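Side-chain contacts in tartronic semialdehyde reductase (Salmonella typhimurium, PDB 1YB4), which catalyses the reversible NADH- or NADPH-dependent reduction of tartronic semialdehyde (2-hydroxy-3-oxopropanoate) to (R)-glycerate: residues A[71-76]-A[100-105]; A[181-186]-A[280-285]; A[243-248]-A[257-262]; A[263-268]-A[287-292]. One frame throughout, in Å; residues are numbered along the deposited sequence.

Contact 1 (A[71-76]-A[100-105]); sequences QVEDVL and PIETKR
Glu-73 reaches from helix 69-77 toward the paired charges of Glu-102 and Arg-105 on helix 100-111 but stops short of either. Its CG lies opposite the backbone N (chi1 -171°) and the chain runs on extended, so the carboxylate is carried well across the groove between the helices. There OE1 of Glu-73 stands 4.1 Å from OE1 of Glu-102, a like charge, and the same oxygen stands 4.1 Å from NH2 of Arg-105, a distance that excludes a paired salt bridge. The carboxylate and guanidinium planes are also turned 73° apart. OE2 of Glu-73 has a long, weak ion pair with Arg-109.

The close pairing is within helix 100-111 itself: NH1 of Arg-105 donates to OE2 of Glu-102 at 2.6 Å, with an N-H...O angle of 147°, and meets that oxygen from above the carboxylate plane. The second arm, NH2 to OE1, is modelled too short to be trusted, which leaves the 4.1 Å separations approximate as well. Arginine suits the place because its positive charge probably offsets the mutual repulsion of two glutamates. Long, flexible chains are at home here, since all three residues are partly exposed.

Beneath this loose polar fringe the helices are joined by apolar groups. Val-72 and Leu-76 pack on Phe-106 of helix 100-111, while Leu-76 and Thr-103 settle on Tyr-117 of strand 115-123. The two helices thus lie side by side in the nucleotide-binding domain, packed against its sheet.

Contact 2 (A[181-186]-A[280-285]); sequences LNIEAV and SAMVQA
Ile-183 sets CG1 opposite its own carbonyl carbon (chi1 -70°), which leaves the CG2 methyl opposite the backbone N and aimed at Met-282, a selenomethionine. Met-282 answers with CG opposite its backbone N (chi1 163°) and then bends at chi2 and again at chi3, bringing SE beside Glu-184. CG2 of Ile-183 accordingly rests on the base of the Met-282 chain, 3.6 Å from its CB, and lies 3.9 Å from CG of Met-282.

Past that point the bent chain moves on to the next residue. CG of Met-282 passes 4.1 Å from CA of Glu-184, and SE of Met-282 lies 4.2 Å from CG of Glu-184, touching the methylene part of the acid. An unbranched, pliable side chain suits this task, since it can pass from one residue of the helix to the next, whereas the branched isoleucine offers a fixed methyl. Ile-183 CG2 also borders the backbone at Ser-280 CA, 4.3 Å away; the hydroxyl of Ser-280 is engaged by Asp-278. Glu-184 is buried, and its OE2 is near OE2 of Glu-188, so one of the two carboxylates may hold a proton.

The contact fastens the turn leading into helix 283-290 to the long helix 167-195. Leu-265 of helix 257-271 fills in against both Met-282 and Glu-184, helix 215-225 covers Ser-280 and Val-283 through Arg-223 and Met-224, and Asn-258 of the second subunit packs on Glu-184.

Contact 3 (A[243-248]-A[257-262]); sequences NLALQS and PNTATC
Leu-246 points its CD2 methyl directly at the backbone of Ala-260, in the angle between helices 235-251 and 257-271. Its CG stands opposite the carbonyl carbon (chi1 -70°), which takes the branch toward the other helix. CD2 comes to 3.8 Å from CA of Ala-260 and to 4.1 Å from its CB, so the leucine tip sits against the main chain as much as against the small side chain. Alanine suits that position because its short side chain allows the methyl to come so close. Beside it, Thr-259 holds OG1 opposite the carbonyl carbon (chi1 -60°), which puts CG2 opposite the backbone N and sends this methyl, not the hydroxyl, into the interface. CG2 of Thr-259 meets CB of Ala-245 at 4.3 Å and lies equally far from CG of Leu-246, set against the dip between the two.

The short helical segments run at 136° to each other, 10.1 Å apart at closest approach, and Leu-246 spans toward Ala-260 and Thr-259. Ala-245 has Val-173 of helix 167-195 on it and lies, side chain to side chain, about 10 Å from Lys-172, the predicted active-site lysine. Glu-264 of the third subunit covers Leu-246 and Ala-260.

OG1 of Thr-259 bonds to Glu-188 of the second subunit. Threonine therefore serves two interfaces at once. The chemistry implies that the helices are matched here by the shapes of methyl groups, while directional bonds serve the subunit boundary.

Contact 4 (A[263-268]-A[287-292]); sequences QELFNT and ELMANH
A pair of successive helices, 257-271 and 283-290, meets here in the C-terminal helical domain, where it borders other subunits, Leu-265 against Met-289 and Thr-268 against Leu-288. Met-289, a selenomethionine, lays its end across the tip of Leu-265 with the two chains at about a right angle. CD2 of Leu-265 touches SE of Met-289 at 3.6 Å and CE of Met-289 at 3.7 Å, so a single methyl is covered by the bend of the longer chain.

One turn along, the pairing is methyl to methyl, CG2 of Thr-268 lying 3.8 Å from CD2 of Leu-288. The threonine holds OG1 opposite its carbonyl carbon (chi1 -72°), which places CG2 opposite the backbone N and turns OG1 aside to neighbouring chains: it bonds to Met-289 O of the fourth subunit and to Asn-255 ND2 of the third. A β-branched residue with one polar arm is apt where an apolar contact borders a subunit interface. Leu-288 and Met-289 each also pack on their own counterparts in the fourth subunit.

The second helix then stops. Asn-291 takes positive phi (56°), which asparagine tolerates better than most residues, and N of His-292 returns to O of Glu-287 at 3.1 Å, with a weak bond of 3.3 Å from Asn-291 N to Leu-288 O. That nesting of a 6-to-1 bond round a 5-to-2 bond at a helix C-terminus is the signature of a Schellman motif.

Contact 1 lies in the nucleotide-binding domain, its centre 20, 31 and 34 Å from the centres of contacts 3, 2 and 4. It touches contact 3, where Pro-100 and Ile-101 meet Ser-248, so helices 100-111 and 235-251 touch across the boundary of the two domains. Contacts 2, 3 and 4 form a connected all-helical group: 3 and 4 share helix 257-271, 2 and 4, with centres 9 Å apart, share helix 283-290, and Leu-181 and Glu-184 meet Cys-262. Along the chain contact 1 closes first; contact 3, nested within contact 2, closes before contact 4 opens, and the segments of contacts 2 and 4 alternate. Contacts 2-4 touch the second subunit, so the same helices build domain and assembly.

Contact 1 (A[71-76]-A[100-105])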
loop_
_atom_site.group_PDB
_atom_site.type_symbol
_atom_site.label_atom_id
_atom_site.label_comp_id
_atom_site.label_asym_id
_atom_site.label_seq_id
_atom_site.Cartn_x
_atom_site.Cartn_y
_atom_site.Cartn_z
ATOM N N GLN A 71 17.512 -20.072 -16.819
ATOM C CA GLN A 71 17.676 -20.691 -18.138
ATOM C C GLN A 71 18.735 -19.964 -18.965
ATOM O O GLN A 71 19.319 -20.543 -19.889
ATOM C CB GLN A 71 16.379 -20.675 -18.920
ATOM C CG GLN A 71 15.373 -21.703 -18.493
ATOM C CD GLN A 71 14.151 -21.656 -19.375
ATOM O OE1 GLN A 71 14.226 -21.924 -20.578
ATOM N NE2 GLN A 71 13.016 -21.289 -18.790
ATOM N N VAL A 72 18.966 -18.692 -18.655
ATOM C CA VAL A 72 19.995 -17.938 -19.356
ATOM C C VAL A 72 21.338 -18.353 -18.755
ATOM O O VAL A 72 22.365 -18.338 -19.436
ATOM C CB VAL A 72 19.820 -16.408 -19.191
ATOM C CG1 VAL A 72 21.160 -15.695 -19.366
ATOM C CG2 VAL A 72 18.860 -15.893 -20.222
ATOM N N GLU A 73 21.331 -18.741 -17.483
ATOM C CA GLU A 73 22.568 -19.141 -16.821
ATOM C C GLU A 73 23.032 -20.511 -17.305
ATOM O O GLU A 73 24.230 -20.751 -17.461
ATOM C CB GLU A 73 22.385 -19.176 -15.307
ATOM C CG GLU A 73 23.690 -19.368 -14.558
ATOM C CD GLU A 73 23.498 -19.547 -13.063
ATOM O OE1 GLU A 73 22.819 -18.696 -12.438
ATOM O OE2 GLU A 73 24.037 -20.538 -12.518
ATOM N N ASP A 74 22.076 -21.402 -17.548
ATOM C CA ASP A 74 22.392 -22.741 -18.008
ATOM C C ASP A 74 22.872 -22.689 -19.454
ATOM O O ASP A 74 23.783 -23.417 -19.841
ATOM C CB ASP A 74 21.160 -23.638 -17.887
ATOM C CG ASP A 74 21.494 -25.112 -18.028
ATOM O OD1 ASP A 74 20.549 -25.920 -18.126
ATOM O OD2 ASP A 74 22.695 -25.461 -18.036
ATOM N N VAL A 75 22.257 -21.833 -20.263
ATOM C CA VAL A 75 22.679 -21.713 -21.648
ATOM C C VAL A 75 24.123 -21.251 -21.642
ATOM O O VAL A 75 24.940 -21.697 -22.443
ATOM C CB VAL A 75 21.838 -20.682 -22.423
ATOM C CG1 VAL A 75 22.550 -20.289 -23.711
ATOM C CG2 VAL A 75 20.481 -21.272 -22.746
ATOM N N LEU A 76 24.434 -20.351 -20.722
ATOM C CA LEU A 76 25.782 -19.832 -20.616
ATOM C C LEU A 76 26.758 -20.833 -20.019
ATOM O O LEU A 76 27.745 -21.200 -20.655
ATOM C CB LEU A 76 25.783 -18.546 -19.787
ATOM C CG LEU A 76 25.892 -17.197 -20.514
ATOM C CD1 LEU A 76 25.604 -17.347 -21.995
ATOM C CD2 LEU A 76 24.929 -16.203 -19.870
ATOM N N PRO A 100 18.918 -8.104 -13.252
ATOM C CA PRO A 100 19.989 -7.119 -13.435
ATOM C C PRO A 100 21.269 -7.500 -12.682
ATOM O O PRO A 100 22.357 -7.463 -13.251
ATOM C CB PRO A 100 19.358 -5.829 -12.910
ATOM C CG PRO A 100 17.894 -6.020 -13.265
ATOM C CD PRO A 100 17.663 -7.442 -12.840
ATOM N N ILE A 101 21.122 -7.876 -11.409
ATOM C CA ILE A 101 22.256 -8.284 -10.573
ATOM C C ILE A 101 22.947 -9.538 -11.147
ATOM O O ILE A 101 24.182 -9.642 -11.145
ATOM C CB ILE A 101 21.809 -8.603 -9.112
ATOM C CG1 ILE A 101 21.191 -7.366 -8.454
ATOM C CG2 ILE A 101 22.994 -9.074 -8.296
ATOM C CD1 ILE A 101 19.849 -6.965 -9.026
ATOM N N GLU A 102 22.141 -10.486 -11.624
ATOM C CA GLU A 102 22.646 -11.726 -12.210
ATOM C C GLU A 102 23.448 -11.426 -13.463
ATOM O O GLU A 102 24.564 -11.901 -13.632
ATOM C CB GLU A 102 21.482 -12.637 -12.597
ATOM C CG GLU A 102 20.632 -13.044 -11.444
ATOM C CD GLU A 102 21.399 -13.895 -10.486
ATOM O OE1 GLU A 102 21.648 -15.073 -10.821
ATOM O OE2 GLU A 102 21.764 -13.374 -9.411
ATOM N N THR A 103 22.846 -10.650 -14.355
ATOM C CA THR A 103 23.501 -10.282 -15.598
ATOM C C THR A 103 24.890 -9.726 -15.314
ATOM O O THR A 103 25.835 -10.010 -16.049
ATOM C CB THR A 103 22.665 -9.252 -16.373
ATOM O OG1 THR A 103 21.474 -9.886 -16.866
ATOM C CG2 THR A 103 23.458 -8.680 -17.539
ATOM N N LYS A 104 25.015 -8.947 -14.242
ATOM C CA LYS A 104 26.299 -8.376 -13.869
ATOM C C LYS A 104 27.345 -9.475 -13.777
ATOM O O LYS A 104 28.432 -9.342 -14.334
ATOM C CB LYS A 104 26.200 -7.660 -12.520
ATOM C CG LYS A 104 25.349 -6.384 -12.508
ATOM C CD LYS A 104 26.143 -5.150 -12.932
ATOM C CE LYS A 104 25.320 -3.869 -12.774
ATOM N NZ LYS A 104 24.972 -3.564 -11.354
ATOM N N ARG A 105 27.023 -10.569 -13.093
ATOM C CA ARG A 105 28.009 -11.633 -12.961
ATOM C C ARG A 105 28.115 -12.589 -14.149
ATOM O O ARG A 105 29.171 -13.169 -14.381
ATOM C CB ARG A 105 27.816 -12.411 -11.655
ATOM C CG ARG A 105 26.661 -13.374 -11.620
ATOM C CD ARG A 105 26.859 -14.364 -10.471
ATOM N NE ARG A 105 25.722 -15.261 -10.298
ATOM C CZ ARG A 105 24.527 -14.881 -9.851
ATOM N NH1 ARG A 105 24.305 -13.610 -9.527
ATOM N NH2 ARG A 105 23.557 -15.778 -9.726
#

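Contact 2 (A[181-186]-A[280-285])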
loop_
_atom_site.group_PDB
_atom_site.type_symbol
_atom_site.label_atom_id
_atom_site.label_comp_id
_atom_site.label_asym_id
_atom_site.label_seq_id
_atom_site.Cartn_x
_atom_site.Cartn_y
_atom_site.Cartn_z
ATOM N N LEU A 181 2.664 1.082 -13.002
ATOM C CA LEU A 181 2.161 2.154 -12.177
ATOM C C LEU A 181 1.301 3.168 -12.965
ATOM O O LEU A 181 0.300 3.657 -12.440
ATOM C CB LEU A 181 3.331 2.842 -11.451
ATOM C CG LEU A 181 3.676 2.124 -10.139
ATOM C CD1 LEU A 181 3.979 0.649 -10.416
ATOM C CD2 LEU A 181 4.853 2.811 -9.474
ATOM N N ASN A 182 1.671 3.471 -14.216
ATOM C CA ASN A 182 0.893 4.420 -15.032
ATOM C C ASN A 182 -0.466 3.816 -15.380
ATOM O O ASN A 182 -1.495 4.503 -15.313
ATOM C CB ASN A 182 1.646 4.789 -16.305
ATOM C CG ASN A 182 2.666 5.874 -16.070
ATOM O OD1 ASN A 182 3.100 6.092 -14.935
ATOM N ND2 ASN A 182 3.065 6.562 -17.138
ATOM N N ILE A 183 -0.477 2.529 -15.722
ATOM C CA ILE A 183 -1.733 1.860 -16.044
ATOM C C ILE A 183 -2.648 1.876 -14.820
ATOM O O ILE A 183 -3.845 2.130 -14.934
ATOM C CB ILE A 183 -1.512 0.382 -16.499
ATOM C CG1 ILE A 183 -0.836 0.358 -17.873
ATOM C CG2 ILE A 183 -2.837 -0.341 -16.589
ATOM C CD1 ILE A 183 -0.393 -1.041 -18.343
ATOM N N GLU A 184 -2.085 1.625 -13.643
ATOM C CA GLU A 184 -2.891 1.602 -12.435
ATOM C C GLU A 184 -3.404 3.005 -12.127
ATOM O O GLU A 184 -4.538 3.183 -11.667
ATOM C CB GLU A 184 -2.065 1.051 -11.273
ATOM C CG GLU A 184 -2.880 0.502 -10.104
ATOM C CD GLU A 184 -3.319 1.575 -9.127
ATOM O OE1 GLU A 184 -2.727 2.679 -9.139
ATOM O OE2 GLU A 184 -4.244 1.302 -8.328
ATOM N N ALA A 185 -2.577 4.007 -12.398
ATOM C CA ALA A 185 -2.984 5.380 -12.145
ATOM C C ALA A 185 -4.202 5.768 -12.991
ATOM O O ALA A 185 -5.189 6.289 -12.471
ATOM C CB ALA A 185 -1.822 6.330 -12.400
ATOM N N VAL A 186 -4.140 5.511 -14.293
ATOM C CA VAL A 186 -5.264 5.834 -15.172
ATOM C C VAL A 186 -6.523 5.092 -14.687
ATOM O O VAL A 186 -7.635 5.631 -14.749
ATOM C CB VAL A 186 -4.938 5.447 -16.652
ATOM C CG1 VAL A 186 -6.064 5.888 -17.592
ATOM C CG2 VAL A 186 -3.616 6.107 -17.063
ATOM N N SER A 280 -4.002 -3.703 -19.777
ATOM C CA SER A 280 -4.882 -2.552 -19.635
ATOM C C SER A 280 -6.095 -3.078 -18.867
ATOM O O SER A 280 -6.899 -2.315 -18.331
ATOM C CB SER A 280 -5.301 -2.009 -21.009
ATOM O OG SER A 280 -5.940 -3.009 -21.786
ATOM N N ALA A 281 -6.202 -4.400 -18.807
ATOM C CA ALA A 281 -7.280 -5.063 -18.089
ATOM C C ALA A 281 -7.171 -4.797 -16.581
ATOM O O ALA A 281 -8.048 -5.171 -15.791
ATOM C CB ALA A 281 -7.228 -6.545 -18.363
HETATM N N MSE A 282 -6.070 -4.166 -16.200
HETATM C CA MSE A 282 -5.807 -3.795 -14.820
HETATM C C MSE A 282 -7.018 -3.106 -14.221
HETATM O O MSE A 282 -7.382 -3.362 -13.079
HETATM C CB MSE A 282 -4.610 -2.833 -14.777
HETATM C CG MSE A 282 -4.440 -2.034 -13.493
HETATM SE SE MSE A 282 -3.849 -3.120 -12.018
HETATM C CE MSE A 282 -5.450 -3.137 -11.006
ATOM N N VAL A 283 -7.639 -2.236 -15.012
ATOM C CA VAL A 283 -8.784 -1.450 -14.573
ATOM C C VAL A 283 -9.872 -2.274 -13.927
ATOM O O VAL A 283 -10.585 -1.804 -13.035
ATOM C CB VAL A 283 -9.378 -0.630 -15.758
ATOM C CG1 VAL A 283 -9.872 -1.565 -16.841
ATOM C CG2 VAL A 283 -10.496 0.289 -15.264
ATOM N N GLN A 284 -9.999 -3.516 -14.360
ATOM C CA GLN A 284 -11.030 -4.383 -13.803
ATOM C C GLN A 284 -10.839 -4.621 -12.306
ATOM O O GLN A 284 -11.812 -4.810 -11.578
ATOM C CB GLN A 284 -11.054 -5.722 -14.550
ATOM C CG GLN A 284 -11.417 -5.580 -16.020
ATOM C CD GLN A 284 -11.714 -6.910 -16.680
ATOM O OE1 GLN A 284 -10.825 -7.747 -16.853
ATOM N NE2 GLN A 284 -12.973 -7.117 -17.044
ATOM N N ALA A 285 -9.591 -4.606 -11.848
ATOM C CA ALA A 285 -9.320 -4.834 -10.437
ATOM C C ALA A 285 -9.915 -3.729 -9.600
ATOM O O ALA A 285 -10.515 -3.989 -8.564
ATOM C CB ALA A 285 -7.841 -4.933 -10.192
#

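Contact 3 (A[243-248]-A[257-262])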
loop_
_atom_site.group_PDB
_atom_site.type_symbol
_atom_site.label_atom_id
_atom_site.label_comp_id
_atom_site.label_asym_id
_atom_site.label_seq_id
_atom_site.Cartn_x
_atom_site.Cartn_y
_atom_site.Cartn_z
ATOM N N ASN A 243 7.878 -9.176 -10.964
ATOM C CA ASN A 243 8.549 -10.047 -10.006
ATOM C C ASN A 243 10.060 -9.797 -10.061
ATOM O O ASN A 243 10.754 -9.916 -9.039
ATOM C CB ASN A 243 8.251 -11.518 -10.284
ATOM C CG ASN A 243 8.624 -12.412 -9.109
ATOM O OD1 ASN A 243 9.240 -13.460 -9.288
ATOM N ND2 ASN A 243 8.254 -11.996 -7.896
ATOM N N LEU A 244 10.576 -9.451 -11.242
ATOM C CA LEU A 244 11.996 -9.135 -11.362
ATOM C C LEU A 244 12.261 -7.876 -10.560
ATOM O O LEU A 244 13.194 -7.821 -9.767
ATOM C CB LEU A 244 12.371 -8.889 -12.809
ATOM C CG LEU A 244 12.653 -10.155 -13.592
ATOM C CD1 LEU A 244 12.792 -9.822 -15.067
ATOM C CD2 LEU A 244 13.917 -10.793 -13.034
ATOM N N ALA A 245 11.424 -6.863 -10.767
ATOM C CA ALA A 245 11.554 -5.595 -10.047
ATOM C C ALA A 245 11.508 -5.810 -8.535
ATOM O O ALA A 245 12.371 -5.326 -7.809
ATOM C CB ALA A 245 10.449 -4.630 -10.457
ATOM N N LEU A 246 10.507 -6.540 -8.059
ATOM C CA LEU A 246 10.390 -6.790 -6.621
ATOM C C LEU A 246 11.532 -7.644 -6.038
ATOM O O LEU A 246 11.957 -7.421 -4.912
ATOM C CB LEU A 246 9.021 -7.416 -6.317
ATOM C CG LEU A 246 7.856 -6.435 -6.499
ATOM C CD1 LEU A 246 6.533 -7.174 -6.507
ATOM C CD2 LEU A 246 7.902 -5.399 -5.379
ATOM N N GLN A 247 12.033 -8.613 -6.797
ATOM C CA GLN A 247 13.138 -9.430 -6.307
ATOM C C GLN A 247 14.419 -8.592 -6.330
ATOM O O GLN A 247 15.257 -8.708 -5.435
ATOM C CB GLN A 247 13.315 -10.692 -7.161
ATOM C CG GLN A 247 12.219 -11.733 -6.995
ATOM C CD GLN A 247 12.123 -12.268 -5.568
ATOM O OE1 GLN A 247 11.458 -11.687 -4.710
ATOM N NE2 GLN A 247 12.801 -13.377 -5.310
ATOM N N SER A 248 14.561 -7.747 -7.353
ATOM C CA SER A 248 15.722 -6.867 -7.469
ATOM C C SER A 248 15.652 -5.870 -6.320
ATOM O O SER A 248 16.637 -5.612 -5.616
ATOM C CB SER A 248 15.698 -6.100 -8.801
ATOM O OG SER A 248 15.813 -6.976 -9.914
ATOM N N PRO A 257 6.740 0.658 -2.887
ATOM C CA PRO A 257 5.372 0.435 -2.434
ATOM C C PRO A 257 4.320 0.290 -3.510
ATOM O O PRO A 257 3.551 -0.662 -3.484
ATOM C CB PRO A 257 5.129 1.611 -1.492
ATOM C CG PRO A 257 5.963 2.703 -2.115
ATOM C CD PRO A 257 7.223 1.998 -2.509
ATOM N N ASN A 258 4.258 1.199 -4.469
ATOM C CA ASN A 258 3.218 1.041 -5.482
ATOM C C ASN A 258 3.489 -0.108 -6.465
ATOM O O ASN A 258 2.561 -0.697 -7.006
ATOM C CB ASN A 258 2.940 2.376 -6.190
ATOM C CG ASN A 258 2.170 3.356 -5.290
ATOM O OD1 ASN A 258 1.632 2.969 -4.239
ATOM N ND2 ASN A 258 2.105 4.614 -5.701
ATOM N N THR A 259 4.746 -0.457 -6.683
ATOM C CA THR A 259 5.026 -1.588 -7.556
ATOM C C THR A 259 4.545 -2.826 -6.779
ATOM O O THR A 259 3.900 -3.711 -7.335
ATOM C CB THR A 259 6.545 -1.707 -7.861
ATOM O OG1 THR A 259 7.003 -0.502 -8.500
ATOM C CG2 THR A 259 6.831 -2.889 -8.784
ATOM N N ALA A 260 4.830 -2.869 -5.478
ATOM C CA ALA A 260 4.409 -3.998 -4.662
ATOM C C ALA A 260 2.897 -4.162 -4.777
ATOM O O ALA A 260 2.408 -5.267 -5.038
ATOM C CB ALA A 260 4.804 -3.793 -3.210
ATOM N N THR A 261 2.164 -3.066 -4.593
ATOM C CA THR A 261 0.709 -3.105 -4.692
ATOM C C THR A 261 0.255 -3.521 -6.079
ATOM O O THR A 261 -0.631 -4.348 -6.208
ATOM C CB THR A 261 0.060 -1.737 -4.396
ATOM O OG1 THR A 261 0.493 -1.259 -3.116
ATOM C CG2 THR A 261 -1.468 -1.867 -4.395
ATOM N N CYS A 262 0.848 -2.942 -7.119
ATOM C CA CYS A 262 0.459 -3.293 -8.487
ATOM C C CYS A 262 0.523 -4.790 -8.730
ATOM O O CYS A 262 -0.341 -5.353 -9.404
ATOM C CB CYS A 262 1.335 -2.572 -9.515
ATOM S SG CYS A 262 0.746 -0.903 -9.865
#

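Contact 4 (A[263-268]-A[287-292])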
loop_
_atom_site.group_PDB
_atom_site.type_symbol
_atom_site.label_atom_id
_atom_site.label_comp_id
_atom_site.label_asym_id
_atom_site.label_seq_id
_atom_site.Cartn_x
_atom_site.Cartn_y
_atom_site.Cartn_z
ATOM N N GLN A 263 1.536 -5.441 -8.162
ATOM C CA GLN A 263 1.689 -6.883 -8.338
ATOM C C GLN A 263 0.505 -7.580 -7.673
ATOM O O GLN A 263 -0.032 -8.554 -8.202
ATOM C CB GLN A 263 3.001 -7.361 -7.706
ATOM C CG GLN A 263 3.301 -8.856 -7.872
ATOM C CD GLN A 263 3.533 -9.249 -9.327
ATOM O OE1 GLN A 263 2.677 -9.031 -10.191
ATOM N NE2 GLN A 263 4.693 -9.833 -9.603
ATOM N N GLU A 264 0.084 -7.071 -6.521
ATOM C CA GLU A 264 -1.047 -7.663 -5.810
ATOM C C GLU A 264 -2.355 -7.444 -6.567
ATOM O O GLU A 264 -3.226 -8.317 -6.575
ATOM C CB GLU A 264 -1.152 -7.082 -4.396
ATOM C CG GLU A 264 0.040 -7.396 -3.526
ATOM C CD GLU A 264 0.397 -8.876 -3.546
ATOM O OE1 GLU A 264 -0.454 -9.704 -3.156
ATOM O OE2 GLU A 264 1.530 -9.212 -3.954
ATOM N N LEU A 265 -2.498 -6.272 -7.182
ATOM C CA LEU A 265 -3.699 -5.972 -7.955
ATOM C C LEU A 265 -3.763 -6.929 -9.168
ATOM O O LEU A 265 -4.844 -7.371 -9.572
ATOM C CB LEU A 265 -3.691 -4.507 -8.407
ATOM C CG LEU A 265 -3.816 -3.415 -7.327
ATOM C CD1 LEU A 265 -3.655 -2.051 -7.966
ATOM C CD2 LEU A 265 -5.162 -3.502 -6.632
ATOM N N PHE A 266 -2.602 -7.251 -9.736
ATOM C CA PHE A 266 -2.553 -8.194 -10.856
ATOM C C PHE A 266 -2.997 -9.560 -10.356
ATOM O O PHE A 266 -3.525 -10.364 -11.118
ATOM C CB PHE A 266 -1.136 -8.316 -11.445
ATOM C CG PHE A 266 -0.789 -7.231 -12.441
ATOM C CD1 PHE A 266 -1.771 -6.663 -13.243
ATOM C CD2 PHE A 266 0.529 -6.798 -12.587
ATOM C CE1 PHE A 266 -1.452 -5.688 -14.166
ATOM C CE2 PHE A 266 0.866 -5.813 -13.514
ATOM C CZ PHE A 266 -0.126 -5.259 -14.303
ATOM N N ASN A 267 -2.769 -9.820 -9.070
ATOM C CA ASN A 267 -3.164 -11.085 -8.474
ATOM C C ASN A 267 -4.681 -11.132 -8.439
ATOM O O ASN A 267 -5.277 -12.198 -8.587
ATOM C CB ASN A 267 -2.608 -11.239 -7.053
ATOM C CG ASN A 267 -1.150 -11.657 -7.031
ATOM O OD1 ASN A 267 -0.631 -12.168 -8.016
ATOM N ND2 ASN A 267 -0.487 -11.459 -5.894
ATOM N N THR A 268 -5.303 -9.974 -8.239
ATOM C CA THR A 268 -6.757 -9.902 -8.221
ATOM C C THR A 268 -7.272 -10.138 -9.645
ATOM O O THR A 268 -8.280 -10.805 -9.834
ATOM C CB THR A 268 -7.237 -8.532 -7.645
ATOM O OG1 THR A 268 -6.981 -8.508 -6.234
ATOM C CG2 THR A 268 -8.736 -8.314 -7.864
ATOM N N GLU A 287 -12.338 -1.754 -10.614
ATOM C CA GLU A 287 -13.784 -1.737 -10.826
ATOM C C GLU A 287 -14.376 -2.705 -9.807
ATOM O O GLU A 287 -15.376 -2.406 -9.171
ATOM C CB GLU A 287 -14.142 -2.172 -12.251
ATOM C CG GLU A 287 -13.753 -1.154 -13.312
ATOM C CD GLU A 287 -13.968 -1.669 -14.723
ATOM O OE1 GLU A 287 -13.673 -2.856 -14.963
ATOM O OE2 GLU A 287 -14.412 -0.893 -15.593
ATOM N N LEU A 288 -13.731 -3.854 -9.636
ATOM C CA LEU A 288 -14.193 -4.869 -8.686
ATOM C C LEU A 288 -14.197 -4.316 -7.255
ATOM O O LEU A 288 -15.170 -4.485 -6.505
ATOM C CB LEU A 288 -13.277 -6.096 -8.759
ATOM C CG LEU A 288 -13.601 -7.291 -7.860
ATOM C CD1 LEU A 288 -14.966 -7.823 -8.208
ATOM C CD2 LEU A 288 -12.560 -8.390 -8.044
HETATM N N MSE A 289 -13.100 -3.649 -6.900
HETATM C CA MSE A 289 -12.924 -3.085 -5.574
HETATM C C MSE A 289 -13.820 -1.888 -5.271
HETATM O O MSE A 289 -13.913 -1.453 -4.123
HETATM C CB MSE A 289 -11.444 -2.732 -5.381
HETATM C CG MSE A 289 -10.536 -3.974 -5.343
HETATM SE SE MSE A 289 -8.700 -3.730 -5.948
HETATM C CE MSE A 289 -7.944 -3.040 -4.299
ATOM N N ALA A 290 -14.491 -1.371 -6.293
ATOM C CA ALA A 290 -15.373 -0.233 -6.127
ATOM C C ALA A 290 -16.795 -0.616 -6.501
ATOM O O ALA A 290 -17.740 0.137 -6.242
ATOM C CB ALA A 290 -14.901 0.917 -7.001
ATOM N N ASN A 291 -16.952 -1.799 -7.088
ATOM C CA ASN A 291 -18.262 -2.271 -7.534
ATOM C C ASN A 291 -18.834 -1.223 -8.495
ATOM O O ASN A 291 -19.955 -0.749 -8.327
ATOM C CB ASN A 291 -19.212 -2.462 -6.345
ATOM C CG ASN A 291 -20.412 -3.348 -6.694
ATOM O OD1 ASN A 291 -20.474 -3.932 -7.787
ATOM N ND2 ASN A 291 -21.361 -3.462 -5.765
ATOM N N HIS A 292 -18.039 -0.857 -9.495
ATOM C CA HIS A 292 -18.447 0.125 -10.484
ATOM C C HIS A 292 -17.530 0.031 -11.713
ATOM O O HIS A 292 -16.334 0.312 -11.626
ATOM C CB HIS A 292 -18.378 1.511 -9.853
ATOM C CG HIS A 292 -18.965 2.588 -10.698
ATOM N ND1 HIS A 292 -18.374 3.019 -11.865
ATOM C CD2 HIS A 292 -20.094 3.314 -10.554
ATOM C CE1 HIS A 292 -19.116 3.967 -12.405
ATOM N NE2 HIS A 292 -20.167 4.164 -11.630
#